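Local coordinates for uncharacterized protein yqbN (Bacillus subtilis, PDB 3KLU), which is of unknown function but probably acts as a phage-type tail assembly chaperone related to XkdN, at residues F46-T51 with I131-F136; R84-T89 with N125-A130; K32-K37 with K114-V119; N40-I45 with T90-F95. All blocks are in the same frame, centred on the assembly; numbering follows the deposited sequence.

Interaction 1 (F46-T51 with I131-F136); sequences FKAITT and IEINGF
Asn-134 reaches across to Ala-48 and Ile-49 with its amide oxygen. CG stands opposite the carbonyl carbon (chi1 -78°), which carries Asn-134 OD1 up to the backbone N of Ile-49, 2.8 Å away. That N-H meets the oxygen in the carbonyl plane, with 154° at the acceptor. A water donates to the same OD1 and also to Ile-49 O, so one side-chain oxygen serves both backbone polar atoms of Ile-49, N directly and O through the water. The other end of the amide is taken by Thr-89 OG1 and Ala-130 O, which receive ND2 and fix the flip of the group. Asn-134 is the first residue beyond the helix 120-133, and a Schellman motif closes that helix: Phe-136 N bonds to Ile-131 O and Gly-135 N to Glu-132 O, with Gly-135 at positive phi as the C-prime residue. One residue before Asn-134, at the end of the helix, Ile-133 sends its two branches different ways. CG1 lies 3.7 Å from Phe-46 CB, the two side chains crossing at about a right angle, whereas CG2, anti to the backbone N, comes to 3.4 Å from Ala-48 N. The methyl CB of Ala-48 touches Ile-133 O and Asn-134 OD1, 3.3 Å from each.

Interaction 2 (R84-T89 with N125-A130); sequences RIAVET and NWLNKA
With CG swung anti to its backbone N (chi1 167°), the indole of Trp-126 lies flat against the Ala-86 methyl and offers it a face. The methyl CB of Ala-86 sits 3.4 Å from the centroid of the six-membered ring of Trp-126, 20° off the normal, a CH-pi contact displaced toward the CZ2 and CH2 rim. Val-87 meets the same indole differently: its CG2 lies in the ring plane at the edge, 3.9 Å from Trp-126 CH2. Around the Ala-86 methyl the second helix closes in further, with Leu-127 CD2 at 3.8 Å and Ala-130 CB at 3.6 Å. This is a helix-helix crossing in the buried centre of the domain, where segments 84-89 and 125-130 pass at 75° with axes 8.8 Å apart; the small residues Ala-86 and Ala-130 bring their CA atoms to 5.0 Å. Farther along, Thr-89 turns CG2 to the Ala-130 backbone, while its OG1 bonds back to Ile-85 O, 2.7 Å away and well above that carbonyl's plane. Ile-85 O thus takes both Thr-89 N and Thr-89 OG1. The polar edge of Trp-126 is satisfied beyond the two helices, NE1 being hydrogen-bonded to Thr-90 OG1.

Interaction 3 (K32-K37 with K114-V119); sequences KRFVDK and KRVLSV
The exit of helix 109-116, where the chain turns through an inverse gamma turn centred on Leu-117, receives two neighbouring side chains from the loop between strands 26-28 and 44-46. Phe-34 comes in rim first. Phe-34 CZ is 3.6 Å from Val-116 CG1 and 3.5 Å from Val-116 O, the carbonyl oxygen lying in the plane of the ring at its edge. Leu-117 CD2 also stands in that plane, 4.0 Å from Phe-34 CE2, so the two successive residues line one rim of the phenyl. Arg-33 runs beside it: its chain is extended at chi2 and bends at chi3 (39°), which brings the guanidinium toward Val-116, Ser-118 and Val-119. Val-116 O lies near the guanidinium plane at its edge, 3.6 Å from Arg-33 NH2, while Val-119 CG2 approaches Arg-33 NH1 at 3.9 Å. Phe-34 CE1 is over one face of the guanidinium, near its rim, so the two loop side chains pack on each other as well as on the turn. The ring edge gives the contact its apolar part, while the charge of Arg-33, paired at NH1 with Glu-122, probably ties the loop to the start of helix 120-133 as well.

Interaction 4 (N40-I45 with T90-F95); sequences NVVPFI and TVYPTF
Ile-45 O is gripped by two consecutive amides, Val-91 N at 2.6 Å and Tyr-92 N at 3.3 Å. Such sharing marks a classic beta bulge, in which Val-91 and Tyr-92 together face Ile-45 where strand 90-92, an outer strand of the three-stranded antiparallel sheet, pairs with the central strand 44-46. The two donors come from different directions: Val-91 N lies nearly in line with the carbonyl bond, at 161°, whereas Tyr-92 N sits on a lone pair at 134°. In return Ile-45 N donates to Tyr-92 O over 2.8 Å, completing a hydrogen-bonded antiparallel pair. The Ile-45 side chain touches both bulge residues, CG2 meeting Val-91 and CD1 meeting CB of Tyr-92. The Tyr-92 ring, with CG anti to the backbone N, reaches back over the loop that leads into strand 44-46 and meets Val-42 CG1 at Tyr-92 CE2, 3.5 Å away, the two side chains crossing at about a right angle. Phe-44 turns instead to the domain interior, where its ring also meets that of Trp-126. A cis peptide bond leads into Pro-93, and its CD hangs over the Phe-44 ring in a CH-pi contact, 3.4 Å from the centroid and 3° off the normal.

In the fold
From the N terminus, the loop after strand 26-28 supplies 32-37, which meets the end of helix 109-116 to close interaction 3. Next comes 40-45, joined to 90-95 in interaction 4, a pairing that lies wholly within the span of interaction 3. Segment 46-51 follows and is closed only by the chain's last helix end, so interaction 1 crosses both 3 and 4 and encloses interaction 2, the crossing of helices 78-89 and 120-133. Interaction 2 in turn crosses 3 and 4. Trp-126 is the common neighbour: from interaction 2 it touches Phe-46, Leu-117, Phe-44 and Phe-95, tying the sheet to the helices. Phe-34 O, bonded to Val-42 N, links interactions 3 and 4.

Interaction 1 (F46-T51 with I131-F136)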
# COMPACT_ATOMS: atom_id res chain seq x y z
N PHE A 46 4.66 2.60 -4.27
CA PHE A 46 4.25 2.58 -2.87
C PHE A 46 4.58 3.92 -2.23
O PHE A 46 5.45 4.66 -2.72
CB PHE A 46 4.98 1.49 -2.09
CG PHE A 46 4.66 0.06 -2.55
CD1 PHE A 46 5.26 -0.46 -3.71
CD2 PHE A 46 3.86 -0.77 -1.78
CE1 PHE A 46 5.05 -1.80 -4.06
CE2 PHE A 46 3.65 -2.11 -2.13
CZ PHE A 46 4.24 -2.63 -3.26
N LYS A 47 3.85 4.23 -1.16
CA LYS A 47 4.04 5.45 -0.39
C LYS A 47 3.35 5.25 0.93
O LYS A 47 2.13 5.12 0.97
CB LYS A 47 3.42 6.66 -1.09
CG LYS A 47 3.68 7.96 -0.35
CD LYS A 47 2.79 9.07 -0.92
CE LYS A 47 3.33 10.42 -0.57
NZ LYS A 47 3.47 10.44 0.90
N ALA A 48 4.13 5.18 2.00
CA ALA A 48 3.61 5.00 3.36
C ALA A 48 2.40 5.89 3.69
O ALA A 48 2.29 7.04 3.26
CB ALA A 48 4.73 5.26 4.39
N ILE A 49 1.48 5.33 4.46
CA ILE A 49 0.34 6.12 4.86
C ILE A 49 0.70 6.69 6.24
O ILE A 49 1.81 6.50 6.72
CB ILE A 49 -0.93 5.25 4.89
CG1 ILE A 49 -0.74 4.06 5.84
CG2 ILE A 49 -1.21 4.73 3.49
CD1 ILE A 49 -2.01 3.32 6.17
N THR A 50 -0.22 7.38 6.88
CA THR A 50 0.09 7.99 8.14
C THR A 50 -0.15 7.06 9.31
O THR A 50 -0.85 6.02 9.20
CB THR A 50 -0.74 9.24 8.34
OG1 THR A 50 -2.11 8.87 8.46
CG2 THR A 50 -0.60 10.16 7.10
N THR A 51 0.44 7.43 10.42
CA THR A 51 0.28 6.66 11.64
C THR A 51 -1.18 6.78 12.08
O THR A 51 -1.79 5.79 12.47
CB THR A 51 1.26 7.20 12.70
OG1 THR A 51 2.61 7.03 12.22
CG2 THR A 51 1.03 6.50 14.04
N ILE A 131 4.07 -3.34 4.14
CA ILE A 131 4.32 -3.31 5.57
C ILE A 131 5.68 -2.68 5.82
O ILE A 131 5.87 -1.89 6.74
CB ILE A 131 4.29 -4.73 6.15
CG1 ILE A 131 2.92 -5.34 5.90
CG2 ILE A 131 4.62 -4.72 7.61
CD1 ILE A 131 1.80 -4.43 6.32
N GLU A 132 6.63 -3.02 4.96
CA GLU A 132 7.98 -2.52 5.05
C GLU A 132 8.02 -1.04 4.71
O GLU A 132 8.68 -0.28 5.38
CB GLU A 132 8.88 -3.30 4.09
CG GLU A 132 10.30 -2.73 3.94
CD GLU A 132 11.05 -3.35 2.77
OE1 GLU A 132 10.94 -4.58 2.57
OE2 GLU A 132 11.75 -2.60 2.05
N ILE A 133 7.32 -0.65 3.64
CA ILE A 133 7.27 0.75 3.24
C ILE A 133 6.71 1.66 4.38
O ILE A 133 6.98 2.87 4.41
CB ILE A 133 6.37 0.91 1.99
CG1 ILE A 133 7.11 0.42 0.74
CG2 ILE A 133 5.95 2.37 1.82
CD1 ILE A 133 8.19 1.32 0.27
N ASN A 134 5.93 1.09 5.30
CA ASN A 134 5.38 1.88 6.38
C ASN A 134 6.27 1.81 7.62
O ASN A 134 5.80 2.01 8.74
CB ASN A 134 3.97 1.37 6.70
CG ASN A 134 2.95 1.85 5.71
OD1 ASN A 134 2.63 3.03 5.68
ND2 ASN A 134 2.47 0.96 4.88
N GLY A 135 7.55 1.51 7.40
CA GLY A 135 8.51 1.40 8.49
C GLY A 135 8.35 0.26 9.48
O GLY A 135 9.04 0.22 10.49
N PHE A 136 7.46 -0.69 9.24
CA PHE A 136 7.34 -1.78 10.21
C PHE A 136 8.38 -2.87 9.99
O PHE A 136 8.41 -3.51 8.94
CB PHE A 136 5.95 -2.37 10.16
CG PHE A 136 4.90 -1.42 10.60
CD1 PHE A 136 4.87 -0.98 11.93
CD2 PHE A 136 3.98 -0.90 9.70
CE1 PHE A 136 3.94 -0.04 12.36
CE2 PHE A 136 3.03 0.04 10.12
CZ PHE A 136 3.02 0.48 11.45
O HOH W 1 3.19 4.63 7.96

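Interaction 2 (R84-T89 with N125-A130)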
# COMPACT_ATOMS: atom_id res chain seq x y z
N ARG A 84 -5.64 -4.08 3.94
CA ARG A 84 -6.15 -2.74 3.76
C ARG A 84 -4.97 -1.77 3.78
O ARG A 84 -4.93 -0.83 3.01
CB ARG A 84 -7.13 -2.37 4.87
CG ARG A 84 -8.13 -3.43 5.26
CD ARG A 84 -9.44 -3.34 4.51
NE ARG A 84 -9.93 -1.96 4.39
CZ ARG A 84 -10.45 -1.23 5.37
NH1 ARG A 84 -10.56 -1.72 6.60
NH2 ARG A 84 -10.89 -0.00 5.10
N ILE A 85 -3.99 -1.99 4.65
CA ILE A 85 -2.83 -1.09 4.71
C ILE A 85 -2.10 -1.06 3.35
O ILE A 85 -1.73 0.04 2.82
CB ILE A 85 -1.80 -1.54 5.80
CG1 ILE A 85 -2.42 -1.46 7.20
CG2 ILE A 85 -0.56 -0.67 5.71
CD1 ILE A 85 -1.48 -1.92 8.34
N ALA A 86 -1.90 -2.27 2.81
CA ALA A 86 -1.22 -2.44 1.52
C ALA A 86 -1.99 -1.73 0.40
O ALA A 86 -1.39 -1.00 -0.41
CB ALA A 86 -1.08 -3.96 1.19
N VAL A 87 -3.31 -1.94 0.35
CA VAL A 87 -4.11 -1.28 -0.66
C VAL A 87 -3.86 0.23 -0.62
O VAL A 87 -3.57 0.83 -1.63
CB VAL A 87 -5.63 -1.59 -0.44
CG1 VAL A 87 -6.53 -0.57 -1.23
CG2 VAL A 87 -5.94 -3.00 -0.96
N GLU A 88 -3.92 0.83 0.57
CA GLU A 88 -3.73 2.28 0.71
C GLU A 88 -2.25 2.77 0.59
O GLU A 88 -1.96 3.90 0.18
CB GLU A 88 -4.38 2.72 2.02
CG GLU A 88 -5.90 2.60 1.92
CD GLU A 88 -6.63 2.97 3.22
OE1 GLU A 88 -6.08 3.73 4.05
OE2 GLU A 88 -7.78 2.50 3.42
N THR A 89 -1.31 1.89 0.89
CA THR A 89 0.09 2.24 0.71
C THR A 89 0.46 2.14 -0.78
O THR A 89 1.49 2.64 -1.22
CB THR A 89 0.93 1.25 1.49
OG1 THR A 89 0.57 1.37 2.87
CG2 THR A 89 2.42 1.46 1.28
N ASN A 125 4.39 -10.98 -1.50
CA ASN A 125 5.46 -10.01 -1.62
C ASN A 125 4.92 -8.60 -1.58
O ASN A 125 5.54 -7.72 -1.02
CB ASN A 125 6.25 -10.21 -2.92
CG ASN A 125 7.21 -11.39 -2.86
OD1 ASN A 125 7.54 -11.90 -1.79
ND2 ASN A 125 7.71 -11.81 -4.02
N TRP A 126 3.78 -8.39 -2.22
CA TRP A 126 3.18 -7.07 -2.22
C TRP A 126 2.85 -6.66 -0.78
O TRP A 126 3.17 -5.54 -0.35
CB TRP A 126 1.92 -7.09 -3.06
CG TRP A 126 1.07 -5.89 -2.89
CD1 TRP A 126 1.32 -4.62 -3.33
CD2 TRP A 126 -0.23 -5.86 -2.30
NE1 TRP A 126 0.24 -3.81 -3.07
CE2 TRP A 126 -0.72 -4.54 -2.43
CE3 TRP A 126 -1.04 -6.82 -1.68
CZ2 TRP A 126 -1.99 -4.16 -1.97
CZ3 TRP A 126 -2.29 -6.45 -1.22
CH2 TRP A 126 -2.75 -5.12 -1.36
N LEU A 127 2.24 -7.57 -0.04
CA LEU A 127 1.87 -7.29 1.34
C LEU A 127 3.07 -6.90 2.14
O LEU A 127 3.07 -5.85 2.79
CB LEU A 127 1.25 -8.51 2.00
CG LEU A 127 -0.24 -8.68 1.76
CD1 LEU A 127 -0.70 -9.99 2.38
CD2 LEU A 127 -1.00 -7.54 2.40
N ASN A 128 4.10 -7.73 2.10
CA ASN A 128 5.28 -7.41 2.87
C ASN A 128 5.96 -6.12 2.44
O ASN A 128 6.41 -5.36 3.27
CB ASN A 128 6.27 -8.58 2.83
CG ASN A 128 5.62 -9.88 3.24
OD1 ASN A 128 4.82 -9.92 4.18
ND2 ASN A 128 5.96 -10.96 2.55
N LYS A 129 6.04 -5.84 1.15
CA LYS A 129 6.68 -4.59 0.76
C LYS A 129 5.94 -3.41 1.40
O LYS A 129 6.54 -2.45 1.86
CB LYS A 129 6.70 -4.40 -0.75
CG LYS A 129 7.47 -3.11 -1.18
CD LYS A 129 9.00 -3.37 -1.20
CE LYS A 129 9.78 -2.16 -0.73
NZ LYS A 129 11.26 -2.37 -0.89
N ALA A 130 4.61 -3.48 1.38
CA ALA A 130 3.76 -2.43 1.92
C ALA A 130 4.03 -2.23 3.41
O ALA A 130 4.17 -1.11 3.89
CB ALA A 130 2.29 -2.78 1.70

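Interaction 3 (K32-K37 with K114-V119)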
# COMPACT_ATOMS: atom_id res chain seq x y z
N LYS A 32 6.58 -9.49 -12.91
CA LYS A 32 7.05 -9.34 -14.28
C LYS A 32 5.91 -9.55 -15.31
O LYS A 32 6.10 -9.36 -16.50
CB LYS A 32 8.19 -10.32 -14.56
CG LYS A 32 9.47 -10.10 -13.74
CD LYS A 32 10.48 -11.19 -14.11
CE LYS A 32 11.75 -11.18 -13.27
NZ LYS A 32 12.57 -12.42 -13.53
N ARG A 33 4.72 -9.90 -14.81
CA ARG A 33 3.56 -10.13 -15.66
C ARG A 33 2.91 -8.81 -16.04
O ARG A 33 2.02 -8.80 -16.86
CB ARG A 33 2.54 -11.02 -14.96
CG ARG A 33 3.04 -12.40 -14.57
CD ARG A 33 2.15 -12.98 -13.50
NE ARG A 33 0.78 -12.64 -13.77
CZ ARG A 33 -0.08 -12.17 -12.89
NH1 ARG A 33 0.26 -11.98 -11.63
NH2 ARG A 33 -1.28 -11.83 -13.30
N PHE A 34 3.33 -7.70 -15.42
CA PHE A 34 2.74 -6.44 -15.82
C PHE A 34 3.73 -5.65 -16.65
O PHE A 34 4.75 -5.20 -16.14
CB PHE A 34 2.32 -5.62 -14.60
CG PHE A 34 1.49 -6.39 -13.62
CD1 PHE A 34 0.39 -7.13 -14.04
CD2 PHE A 34 1.80 -6.38 -12.27
CE1 PHE A 34 -0.39 -7.86 -13.11
CE2 PHE A 34 1.03 -7.10 -11.36
CZ PHE A 34 -0.06 -7.84 -11.79
N VAL A 35 3.41 -5.47 -17.94
CA VAL A 35 4.30 -4.72 -18.83
C VAL A 35 3.53 -3.71 -19.68
O VAL A 35 2.31 -3.82 -19.86
CB VAL A 35 5.11 -5.65 -19.78
CG1 VAL A 35 6.13 -6.45 -18.96
CG2 VAL A 35 4.20 -6.58 -20.50
N ASP A 36 4.23 -2.70 -20.16
CA ASP A 36 3.59 -1.69 -20.98
C ASP A 36 3.77 -2.05 -22.45
O ASP A 36 4.32 -3.09 -22.78
CB ASP A 36 4.20 -0.31 -20.70
CG ASP A 36 5.69 -0.27 -20.96
OD1 ASP A 36 6.19 -1.09 -21.77
OD2 ASP A 36 6.36 0.59 -20.37
N LYS A 37 3.29 -1.17 -23.33
CA LYS A 37 3.38 -1.37 -24.77
C LYS A 37 4.78 -1.74 -25.27
O LYS A 37 4.91 -2.46 -26.25
CB LYS A 37 2.90 -0.11 -25.50
CG LYS A 37 3.57 1.15 -24.99
CD LYS A 37 3.40 2.33 -25.93
CE LYS A 37 4.14 3.53 -25.39
NZ LYS A 37 5.53 3.15 -25.00
N LYS A 114 -6.21 -9.43 -4.80
CA LYS A 114 -5.99 -10.87 -4.95
C LYS A 114 -6.22 -11.35 -6.38
O LYS A 114 -5.55 -12.26 -6.84
CB LYS A 114 -6.86 -11.66 -3.99
CG LYS A 114 -6.41 -11.53 -2.54
CD LYS A 114 -7.49 -12.12 -1.63
CE LYS A 114 -7.14 -11.96 -0.17
NZ LYS A 114 -5.76 -12.44 0.05
N ARG A 115 -7.15 -10.73 -7.08
CA ARG A 115 -7.36 -11.11 -8.46
C ARG A 115 -6.26 -10.53 -9.36
O ARG A 115 -5.86 -11.17 -10.32
CB ARG A 115 -8.76 -10.70 -8.90
CG ARG A 115 -9.80 -11.38 -8.00
CD ARG A 115 -11.23 -11.08 -8.36
NE ARG A 115 -12.12 -11.78 -7.42
CZ ARG A 115 -13.46 -11.69 -7.43
NH1 ARG A 115 -14.08 -10.93 -8.31
NH2 ARG A 115 -14.18 -12.40 -6.56
N VAL A 116 -5.73 -9.34 -9.05
CA VAL A 116 -4.66 -8.77 -9.88
C VAL A 116 -3.33 -9.50 -9.62
O VAL A 116 -2.66 -9.91 -10.55
CB VAL A 116 -4.40 -7.26 -9.60
CG1 VAL A 116 -3.17 -6.78 -10.42
CG2 VAL A 116 -5.63 -6.40 -9.95
N LEU A 117 -2.95 -9.64 -8.35
CA LEU A 117 -1.70 -10.34 -8.00
C LEU A 117 -2.10 -11.83 -7.84
O LEU A 117 -2.02 -12.41 -6.75
CB LEU A 117 -1.15 -9.76 -6.68
CG LEU A 117 -0.81 -8.26 -6.78
CD1 LEU A 117 -0.70 -7.62 -5.41
CD2 LEU A 117 0.48 -8.07 -7.53
N SER A 118 -2.54 -12.44 -8.94
CA SER A 118 -3.03 -13.82 -8.89
C SER A 118 -2.02 -14.96 -8.70
O SER A 118 -2.40 -16.12 -8.67
CB SER A 118 -3.90 -14.10 -10.11
OG SER A 118 -3.22 -13.73 -11.28
N VAL A 119 -0.74 -14.62 -8.60
CA VAL A 119 0.29 -15.60 -8.33
C VAL A 119 0.62 -15.42 -6.85
O VAL A 119 1.01 -14.33 -6.42
CB VAL A 119 1.49 -15.37 -9.20
CG1 VAL A 119 2.63 -16.25 -8.75
CG2 VAL A 119 1.11 -15.69 -10.65

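Interaction 4 (N40-I45 with T90-F95)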
# COMPACT_ATOMS: atom_id res chain seq x y z
N ASN A 40 8.28 -3.44 -21.20
CA ASN A 40 8.92 -3.20 -19.92
C ASN A 40 8.00 -3.38 -18.73
O ASN A 40 6.80 -3.06 -18.79
CB ASN A 40 9.49 -1.80 -19.91
CG ASN A 40 10.62 -1.64 -20.89
OD1 ASN A 40 10.77 -0.59 -21.49
ND2 ASN A 40 11.42 -2.70 -21.05
N VAL A 41 8.56 -3.89 -17.65
CA VAL A 41 7.81 -4.12 -16.43
C VAL A 41 7.25 -2.80 -15.91
O VAL A 41 7.89 -1.76 -15.97
CB VAL A 41 8.68 -4.75 -15.33
CG1 VAL A 41 7.82 -4.98 -14.10
CG2 VAL A 41 9.30 -6.04 -15.81
N VAL A 42 6.03 -2.87 -15.40
CA VAL A 42 5.36 -1.71 -14.83
C VAL A 42 5.47 -1.89 -13.33
O VAL A 42 4.75 -2.70 -12.75
CB VAL A 42 3.89 -1.72 -15.24
CG1 VAL A 42 3.19 -0.58 -14.58
CG2 VAL A 42 3.78 -1.67 -16.79
N PRO A 43 6.41 -1.18 -12.68
CA PRO A 43 6.55 -1.34 -11.23
C PRO A 43 5.40 -0.73 -10.43
O PRO A 43 4.71 0.17 -10.90
CB PRO A 43 7.88 -0.64 -10.92
CG PRO A 43 7.90 0.47 -11.93
CD PRO A 43 7.38 -0.18 -13.20
N PHE A 44 5.19 -1.26 -9.23
CA PHE A 44 4.17 -0.72 -8.36
C PHE A 44 4.81 0.48 -7.69
O PHE A 44 6.02 0.50 -7.45
CB PHE A 44 3.83 -1.72 -7.28
CG PHE A 44 2.77 -2.68 -7.65
CD1 PHE A 44 2.69 -3.17 -8.93
CD2 PHE A 44 1.89 -3.13 -6.70
CE1 PHE A 44 1.71 -4.14 -9.26
CE2 PHE A 44 0.91 -4.09 -7.01
CZ PHE A 44 0.82 -4.60 -8.29
N ILE A 45 3.99 1.49 -7.38
CA ILE A 45 4.44 2.67 -6.67
C ILE A 45 3.79 2.64 -5.29
O ILE A 45 2.54 2.64 -5.16
CB ILE A 45 4.03 3.93 -7.36
CG1 ILE A 45 4.67 3.98 -8.73
CG2 ILE A 45 4.49 5.15 -6.54
CD1 ILE A 45 4.23 5.21 -9.52
N THR A 90 -0.40 1.49 -1.57
CA THR A 90 -0.08 1.33 -2.98
C THR A 90 -0.72 2.38 -3.84
O THR A 90 -1.92 2.32 -4.10
CB THR A 90 -0.49 -0.07 -3.46
OG1 THR A 90 0.22 -1.05 -2.70
CG2 THR A 90 -0.15 -0.27 -4.93
N VAL A 91 0.12 3.29 -4.33
CA VAL A 91 -0.32 4.42 -5.16
C VAL A 91 -0.75 4.03 -6.57
O VAL A 91 -1.71 4.58 -7.11
CB VAL A 91 0.83 5.46 -5.31
CG1 VAL A 91 0.26 6.76 -5.80
CG2 VAL A 91 1.56 5.64 -4.00
N TYR A 92 0.04 3.14 -7.18
CA TYR A 92 -0.20 2.65 -8.53
C TYR A 92 0.26 1.20 -8.52
O TYR A 92 1.45 0.91 -8.31
CB TYR A 92 0.62 3.45 -9.54
CG TYR A 92 0.53 2.95 -10.97
CD1 TYR A 92 -0.68 3.01 -11.67
CD2 TYR A 92 1.65 2.46 -11.64
CE1 TYR A 92 -0.79 2.62 -12.99
CE2 TYR A 92 1.54 2.07 -12.99
CZ TYR A 92 0.31 2.16 -13.65
OH TYR A 92 0.20 1.89 -14.98
N PRO A 93 -0.69 0.27 -8.77
CA PRO A 93 -2.09 0.57 -9.05
C PRO A 93 -2.90 0.72 -7.76
O PRO A 93 -2.61 0.06 -6.79
CB PRO A 93 -2.52 -0.66 -9.86
CG PRO A 93 -1.87 -1.78 -9.05
CD PRO A 93 -0.47 -1.20 -8.69
N THR A 94 -3.89 1.61 -7.73
CA THR A 94 -4.69 1.70 -6.53
C THR A 94 -5.89 0.82 -6.77
O THR A 94 -6.71 1.07 -7.65
CB THR A 94 -5.15 3.14 -6.20
OG1 THR A 94 -6.19 3.11 -5.19
CG2 THR A 94 -5.65 3.80 -7.41
N PHE A 95 -5.99 -0.23 -5.95
CA PHE A 95 -7.07 -1.22 -6.08
C PHE A 95 -8.48 -0.76 -5.78
O PHE A 95 -9.45 -1.51 -5.95
CB PHE A 95 -6.70 -2.45 -5.25
CG PHE A 95 -5.46 -3.11 -5.73
CD1 PHE A 95 -5.34 -3.44 -7.08
CD2 PHE A 95 -4.44 -3.43 -4.86
CE1 PHE A 95 -4.20 -4.10 -7.58
CE2 PHE A 95 -3.26 -4.08 -5.32
CZ PHE A 95 -3.15 -4.42 -6.68